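Local coordinates for protein tautomerase (Advenella mimigardefordensis DPN7, PDB 6VVW) that is of undetermined function but belongs to the tautomerase superfamily, with three beta-alpha-beta-built subunits forming its assembly, at residues E75-F80 against T101-I106. Residues are numbered along the deposited sequence; the frame is centred on the assembly and turned at random.
Sequences EVKANF and TMLIDI
K77 NZ lies over one face of the D105 carboxylate, displaced toward its oxygens, and not in its plane. K77 NZ lies 3.6 Å from D105 OD1 and 3.7 Å from D105 OD2, so it sits almost evenly between the two oxygens. The F80 ring, by contrast, turns its edge to its own helix, where V76 C lies in the ring plane. The contact belongs to a beta-alpha-beta unit of the tautomerase fold. Helix 74-92 crosses over from strand 62-69 to its parallel neighbour, strand 99-106.

K77 and D105 approach from opposite directions. The K77 chain leaves the helix with CG beside the backbone N (chi1 -58°) and stays extended beyond it. That extension carries NZ across to the strand. The pair is a salt bridge, though a long one. The last methylene comes closer than the nitrogen, with K77 CE 3.2 Å from D105 OD2. Polarised by the ammonium, this CE probably adds to the electrostatic attraction. K77 NZ also gives a weak hydrogen bond to R72 O, which ties it to the loop ahead of the helix. D105 packs on A70 and R72 of the same loop.

Nearer the start of segment 101-106, next to the charged pair, the contact is apolar. L103 points at the helix and places one methyl against the base of K77. L103 also touches A66 on the adjoining strand and L81 one turn further along the helix. H110 of the second subunit packs on L103 too. At T101 and M102 the sheet continues into that subunit by antiparallel pairing. F80 starts toward the strand, but its ring leads away to L68 and T31. Within segment 75-80, L103 CD1 comes nearest to K77 CB, at 3.5 Å.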
# COMPACT_ATOMS: atom_id res chain seq x y z
N GLU A 75 4.10 -22.44 -5.19
CA GLU A 75 4.90 -23.04 -4.15
C GLU A 75 6.15 -22.24 -3.87
O GLU A 75 6.61 -22.22 -2.73
CB GLU A 75 5.25 -24.49 -4.49
CG GLU A 75 5.73 -24.77 -5.87
CD GLU A 75 6.21 -26.20 -6.01
OE1 GLU A 75 6.14 -26.96 -5.01
OE2 GLU A 75 6.66 -26.57 -7.11
N VAL A 76 6.68 -21.54 -4.85
CA VAL A 76 7.75 -20.62 -4.49
C VAL A 76 7.18 -19.46 -3.69
O VAL A 76 7.77 -19.02 -2.71
CB VAL A 76 8.53 -20.15 -5.73
CG1 VAL A 76 7.80 -19.06 -6.47
CG2 VAL A 76 9.90 -19.67 -5.30
N LYS A 77 5.99 -18.98 -4.07
CA LYS A 77 5.33 -17.97 -3.26
C LYS A 77 5.08 -18.50 -1.86
O LYS A 77 5.45 -17.88 -0.86
CB LYS A 77 4.02 -17.56 -3.91
CG LYS A 77 4.16 -17.03 -5.30
CD LYS A 77 2.77 -16.79 -5.87
CE LYS A 77 2.80 -16.27 -7.30
NZ LYS A 77 1.48 -16.47 -7.99
N ALA A 78 4.47 -19.68 -1.78
CA ALA A 78 4.36 -20.40 -0.52
C ALA A 78 5.70 -20.50 0.18
O ALA A 78 5.73 -20.74 1.39
CB ALA A 78 3.81 -21.80 -0.76
N ASN A 79 6.81 -20.35 -0.53
CA ASN A 79 8.08 -20.47 0.14
C ASN A 79 8.52 -19.14 0.73
O ASN A 79 8.95 -19.09 1.89
CB ASN A 79 9.13 -21.01 -0.82
CG ASN A 79 9.06 -22.52 -0.95
OD1 ASN A 79 8.02 -23.13 -0.69
ND2 ASN A 79 10.18 -23.14 -1.33
N PHE A 80 8.40 -18.07 -0.06
CA PHE A 80 8.49 -16.71 0.45
C PHE A 80 7.80 -16.58 1.79
O PHE A 80 8.39 -16.15 2.78
CB PHE A 80 7.81 -15.73 -0.50
CG PHE A 80 8.61 -15.37 -1.69
CD1 PHE A 80 8.73 -16.25 -2.75
CD2 PHE A 80 9.17 -14.12 -1.80
CE1 PHE A 80 9.43 -15.90 -3.87
CE2 PHE A 80 9.87 -13.77 -2.92
CZ PHE A 80 10.01 -14.65 -3.96
N THR A 101 1.18 -11.40 5.34
CA THR A 101 1.80 -11.10 4.06
C THR A 101 0.75 -11.16 2.96
O THR A 101 -0.32 -11.74 3.12
CB THR A 101 2.92 -12.09 3.78
OG1 THR A 101 3.64 -12.29 5.00
CG2 THR A 101 3.88 -11.53 2.76
N MET A 102 1.08 -10.53 1.85
CA MET A 102 0.10 -10.24 0.82
C MET A 102 0.88 -10.22 -0.50
O MET A 102 1.58 -9.24 -0.79
CB MET A 102 -0.58 -8.91 1.09
CG MET A 102 -1.57 -8.89 2.25
SD MET A 102 -0.79 -8.77 3.86
CE MET A 102 0.25 -7.36 3.50
N LEU A 103 0.79 -11.31 -1.25
CA LEU A 103 1.60 -11.50 -2.45
C LEU A 103 0.83 -11.00 -3.65
O LEU A 103 -0.29 -11.46 -3.92
CB LEU A 103 1.98 -12.96 -2.62
CG LEU A 103 2.69 -13.52 -1.40
CD1 LEU A 103 3.19 -14.86 -1.79
CD2 LEU A 103 3.83 -12.60 -1.05
N ILE A 104 1.42 -10.04 -4.36
CA ILE A 104 0.74 -9.31 -5.42
C ILE A 104 1.59 -9.46 -6.66
O ILE A 104 2.68 -8.89 -6.74
CB ILE A 104 0.54 -7.83 -5.06
CG1 ILE A 104 0.30 -7.67 -3.57
CG2 ILE A 104 -0.60 -7.26 -5.85
CD1 ILE A 104 -0.80 -6.71 -3.23
N ASP A 105 1.10 -10.23 -7.62
CA ASP A 105 1.86 -10.54 -8.82
C ASP A 105 1.44 -9.59 -9.92
O ASP A 105 0.28 -9.61 -10.35
CB ASP A 105 1.68 -12.00 -9.22
CG ASP A 105 2.44 -12.92 -8.31
OD1 ASP A 105 2.01 -13.03 -7.14
OD2 ASP A 105 3.50 -13.45 -8.71
N ILE A 106 2.39 -8.75 -10.35
CA ILE A 106 2.21 -7.68 -11.32
C ILE A 106 2.67 -8.15 -12.69
O ILE A 106 3.61 -8.96 -12.83
CB ILE A 106 2.96 -6.39 -10.90
CG1 ILE A 106 2.10 -5.16 -11.13
CG2 ILE A 106 4.26 -6.22 -11.70
CD1 ILE A 106 2.91 -3.90 -11.36